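Probable glutathione reductase (Sinorhizobium meliloti, PDB 4DNA) probably catalyses the NADPH-dependent reduction of glutathione disulfide to glutathione, working as a homodimer with one FAD bound per subunit. Local coordinates at residues A[53-57]-A[81-85]; A[183-188]-A[345-349]. All blocks are in the same frame, centred on the assembly; numbering follows the deposited sequence.

Contact 1 of 2, residues A[53-57]-A[81-85]; sequences LYVYA and WAKLV
L84 sets its CD2 methyl over one face of the Y54 ring, close above the centre: CD2 is 3.8 Å from the ring centroid and 12° off the ring normal, a clear CH-pi contact. The same methyl also touches A57, L84 CD2 to A57 CB being 3.6 Å. Alanine suits this place, because its single methyl lets a branched leucine reach in beside the tyrosine. L84 carries its CG opposite its own backbone N (chi1 -177°), which sends the forked end across to helix 48-66 rather than back along its own helix.

W81 comes to the CE2 side of the ring, obliquely and from the same side of its plane as L84. Its indole corner brings CH2 to 3.7 Å from Y54 CE2, with the planes of the two six-membered rings at 73°. At the far end of the phenol, V85 CG2 packs 3.4 Å from Y54 OH, an apolar neighbour for an oxygen whose hydrogen bond goes to the carbonyl of F164. W81 NE1 is likewise buried and bonded to L166 O. Tyrosine and tryptophan therefore serve twice, filling the gap with their rings while their polar ends hold the 164-166 loop.

The short segments run roughly antiparallel with axes 11.5 Å apart at closest approach, a wide spacing spanned mainly by the Y54, L84 and W81 side chains; the nearest CA atoms, of A57 and L84, are 7.7 Å apart. Helices 48-66 and 81-106 both belong to the long connection between the neighbouring parallel strands 31-35 and 109-112 of the FAD-binding domain. Helix 180-191 adds I188 against Y54 and F189 against W81, and F70 of the second subunit packs on A57.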
# COMPACT_ATOMS: atom_id res chain seq x y z
N LEU A 53 -9.92 5.96 12.11
CA LEU A 53 -11.22 5.31 12.04
C LEU A 53 -12.21 6.20 11.30
O LEU A 53 -12.92 5.76 10.39
CB LEU A 53 -11.72 4.97 13.45
CG LEU A 53 -10.90 3.93 14.25
CD1 LEU A 53 -11.60 3.58 15.56
CD2 LEU A 53 -10.64 2.65 13.47
N TYR A 54 -12.24 7.47 11.68
CA TYR A 54 -13.14 8.44 11.08
C TYR A 54 -12.82 8.62 9.60
O TYR A 54 -13.71 8.86 8.79
CB TYR A 54 -13.04 9.76 11.85
CG TYR A 54 -13.87 9.77 13.15
CD1 TYR A 54 -14.05 8.60 13.91
CD2 TYR A 54 -14.45 10.95 13.61
CE1 TYR A 54 -14.80 8.61 15.08
CE2 TYR A 54 -15.20 10.97 14.78
CZ TYR A 54 -15.37 9.80 15.51
OH TYR A 54 -16.12 9.85 16.66
N VAL A 55 -11.55 8.48 9.25
CA VAL A 55 -11.14 8.47 7.86
C VAL A 55 -11.83 7.30 7.17
O VAL A 55 -12.42 7.47 6.10
CB VAL A 55 -9.62 8.33 7.70
CG1 VAL A 55 -9.28 7.99 6.27
CG2 VAL A 55 -8.92 9.59 8.14
N TYR A 56 -11.76 6.12 7.79
CA TYR A 56 -12.38 4.94 7.23
C TYR A 56 -13.88 5.15 7.08
O TYR A 56 -14.44 4.90 6.00
CB TYR A 56 -12.10 3.71 8.11
CG TYR A 56 -10.69 3.16 8.04
CD1 TYR A 56 -9.96 3.19 6.86
CD2 TYR A 56 -10.11 2.55 9.16
CE1 TYR A 56 -8.68 2.67 6.79
CE2 TYR A 56 -8.83 2.01 9.10
CZ TYR A 56 -8.12 2.07 7.92
OH TYR A 56 -6.84 1.56 7.84
N ALA A 57 -14.52 5.61 8.16
CA ALA A 57 -15.94 5.93 8.13
C ALA A 57 -16.26 6.82 6.96
O ALA A 57 -17.27 6.62 6.31
CB ALA A 57 -16.37 6.61 9.41
N TRP A 81 -23.98 9.26 12.87
CA TRP A 81 -22.88 9.76 13.72
C TRP A 81 -22.81 9.13 15.09
O TRP A 81 -21.77 8.64 15.52
CB TRP A 81 -23.02 11.26 13.81
CG TRP A 81 -22.03 11.98 14.69
CD1 TRP A 81 -22.25 12.50 15.96
CD2 TRP A 81 -20.64 12.34 14.37
NE1 TRP A 81 -21.13 13.13 16.43
CE2 TRP A 81 -20.13 13.07 15.53
CE3 TRP A 81 -19.81 12.14 13.28
CZ2 TRP A 81 -18.83 13.56 15.58
CZ3 TRP A 81 -18.50 12.65 13.34
CH2 TRP A 81 -18.03 13.34 14.46
N ALA A 82 -23.93 9.13 15.80
CA ALA A 82 -23.99 8.55 17.14
C ALA A 82 -23.47 7.12 17.18
O ALA A 82 -22.93 6.68 18.20
CB ALA A 82 -25.41 8.62 17.68
N LYS A 83 -23.61 6.40 16.08
CA LYS A 83 -23.13 5.03 16.04
C LYS A 83 -21.61 4.92 15.87
O LYS A 83 -20.97 4.10 16.54
CB LYS A 83 -23.91 4.21 15.02
CG LYS A 83 -25.02 3.44 15.72
CD LYS A 83 -26.28 3.31 14.89
CE LYS A 83 -27.33 2.53 15.67
NZ LYS A 83 -28.71 2.77 15.14
N LEU A 84 -21.04 5.77 15.02
CA LEU A 84 -19.61 5.89 14.85
C LEU A 84 -18.95 6.25 16.17
O LEU A 84 -18.17 5.47 16.70
CB LEU A 84 -19.28 6.96 13.81
CG LEU A 84 -17.79 7.13 13.49
CD1 LEU A 84 -17.22 5.80 13.03
CD2 LEU A 84 -17.56 8.20 12.45
N VAL A 85 -19.26 7.44 16.69
CA VAL A 85 -18.72 7.89 17.97
C VAL A 85 -18.79 6.77 19.03
O VAL A 85 -17.86 6.59 19.81
CB VAL A 85 -19.45 9.15 18.47
CG1 VAL A 85 -18.79 9.69 19.73
CG2 VAL A 85 -19.44 10.23 17.41

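Contact 2 of 2, residues A[183-188]-A[345-349]; sequences VEFANI and VFSQP
E184 runs alongside F346, its OE2 at the edge of the phenyl ring and 3.6 Å from F346 CB. That oxygen takes the backbone N-H of F346 with its anti lone pair (F346 N to E184 OE2 3.0 Å, 157°). The same OE2 makes a salt bridge to K51, so one buried carboxylate oxygen joins a lysine of the FAD site to the loop; a glutamate, extended beyond CG, is long enough to do both. Nearby, V183 CG2 and V345 CG1 touch at 3.8 Å, two beta-branched side chains crossing at about a right angle.

Helix 180-191 follows a glycine-rich turn that, as in relatives, probably binds the pyridine nucleotide; V183 and E184 are predicted to belong to that site. Segment 345-349 leads from the end of strand 343-345 toward the antiparallel strand 351-355 of the dimerisation domain. F346 centres an inverse gamma turn closed by a weak S347 N to V345 O bond.

N187 donates from ND2 to V183 O at 2.6 Å, from above the carbonyl plane, while N187 N reaches that oxygen from the opposite face. With CG anti to its carbonyl carbon (chi1 -80°), N187 puts ND2 3.6 Å from S347 CB and OD1 3.0 Å from Q348 O. Two acceptors cannot bond each other; K224 NZ bonds both. A leucine here would probably deprive K224 of one of its oxygen partners and V183 O of its second donor. S347 OG bonds P349 O, spanning the cis peptide bond before that proline, and Q348 OE1 finds its partner in S58 OG of helix 48-66.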
# COMPACT_ATOMS: atom_id res chain seq x y z
N VAL A 183 -6.59 19.54 7.31
CA VAL A 183 -6.96 18.89 6.06
C VAL A 183 -7.60 17.51 6.26
O VAL A 183 -8.51 17.15 5.52
CB VAL A 183 -5.85 18.88 5.00
CG1 VAL A 183 -5.43 20.31 4.69
CG2 VAL A 183 -4.66 18.07 5.46
N GLU A 184 -7.14 16.77 7.28
CA GLU A 184 -7.74 15.49 7.63
C GLU A 184 -9.20 15.64 8.03
O GLU A 184 -10.10 15.04 7.43
CB GLU A 184 -6.95 14.82 8.74
CG GLU A 184 -5.56 14.33 8.33
CD GLU A 184 -4.83 13.57 9.43
OE1 GLU A 184 -5.07 13.83 10.65
OE2 GLU A 184 -4.00 12.71 9.06
N PHE A 185 -9.46 16.46 9.04
CA PHE A 185 -10.82 16.69 9.48
C PHE A 185 -11.75 17.18 8.38
O PHE A 185 -12.84 16.65 8.22
CB PHE A 185 -10.84 17.62 10.68
CG PHE A 185 -10.69 16.90 11.97
CD1 PHE A 185 -11.77 16.20 12.51
CD2 PHE A 185 -9.48 16.86 12.63
CE1 PHE A 185 -11.64 15.50 13.69
CE2 PHE A 185 -9.35 16.15 13.82
CZ PHE A 185 -10.44 15.48 14.35
N ALA A 186 -11.30 18.17 7.61
CA ALA A 186 -12.07 18.68 6.50
C ALA A 186 -12.47 17.55 5.59
O ALA A 186 -13.61 17.47 5.13
CB ALA A 186 -11.29 19.71 5.73
N ASN A 187 -11.54 16.65 5.32
CA ASN A 187 -11.86 15.48 4.52
C ASN A 187 -12.79 14.50 5.24
O ASN A 187 -13.70 13.95 4.61
CB ASN A 187 -10.59 14.79 4.03
CG ASN A 187 -10.01 15.50 2.83
OD1 ASN A 187 -10.46 15.29 1.71
ND2 ASN A 187 -9.02 16.35 3.05
N ILE A 188 -12.59 14.30 6.54
CA ILE A 188 -13.46 13.41 7.29
C ILE A 188 -14.89 13.96 7.21
O ILE A 188 -15.80 13.28 6.73
CB ILE A 188 -12.98 13.20 8.75
CG1 ILE A 188 -11.76 12.27 8.79
CG2 ILE A 188 -14.07 12.57 9.60
CD1 ILE A 188 -10.89 12.45 10.00
N VAL A 345 -0.27 11.82 5.54
CA VAL A 345 -1.37 12.70 5.88
C VAL A 345 -2.59 11.95 5.41
O VAL A 345 -2.71 11.62 4.23
CB VAL A 345 -1.31 14.07 5.15
CG1 VAL A 345 -2.57 14.88 5.44
CG2 VAL A 345 -0.07 14.84 5.56
N PHE A 346 -3.50 11.68 6.32
CA PHE A 346 -4.64 10.88 5.94
C PHE A 346 -5.78 11.72 5.47
O PHE A 346 -6.90 11.62 5.97
CB PHE A 346 -4.99 9.92 7.05
CG PHE A 346 -4.00 8.83 7.19
CD1 PHE A 346 -3.98 7.78 6.27
CD2 PHE A 346 -3.05 8.86 8.18
CE1 PHE A 346 -3.04 6.76 6.37
CE2 PHE A 346 -2.11 7.86 8.30
CZ PHE A 346 -2.10 6.80 7.40
N SER A 347 -5.46 12.57 4.51
CA SER A 347 -6.45 13.28 3.75
C SER A 347 -6.91 12.33 2.67
O SER A 347 -6.61 11.13 2.69
CB SER A 347 -5.87 14.53 3.14
OG SER A 347 -4.79 14.20 2.29
N GLN A 348 -7.67 12.84 1.72
CA GLN A 348 -8.25 11.97 0.74
C GLN A 348 -8.31 12.84 -0.48
O GLN A 348 -9.10 13.79 -0.50
CB GLN A 348 -9.66 11.54 1.17
CG GLN A 348 -9.76 10.92 2.57
CD GLN A 348 -11.19 10.69 3.02
OE1 GLN A 348 -11.56 11.00 4.15
NE2 GLN A 348 -12.01 10.14 2.14
N PRO A 349 -7.43 12.58 -1.48
CA PRO A 349 -6.44 11.48 -1.52
C PRO A 349 -5.35 11.58 -0.44
O PRO A 349 -5.02 12.69 0.01
CB PRO A 349 -5.81 11.65 -2.91
CG PRO A 349 -5.99 13.09 -3.23
CD PRO A 349 -7.32 13.46 -2.65

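Helix 48-66 links the contacts: it supplies one segment of contact 1 and packs on both segments of contact 2, where Y54 CB lies 3.7 Å from I188 CG2 and V55 CG2 lies 3.6 Å from F346 O. The centres of the contacts are 14 Å apart. Contact 2 is nearer the cofactor, with the side chain of E184 about 4 Å from FAD, against about 10 Å for that of Y54. The helix begins at C48 of the C43-C48 disulfide, probably the redox-active one, and carries K51; it thus packs on 81-85 and meets parts of two other domains through 183-188 and 345-349.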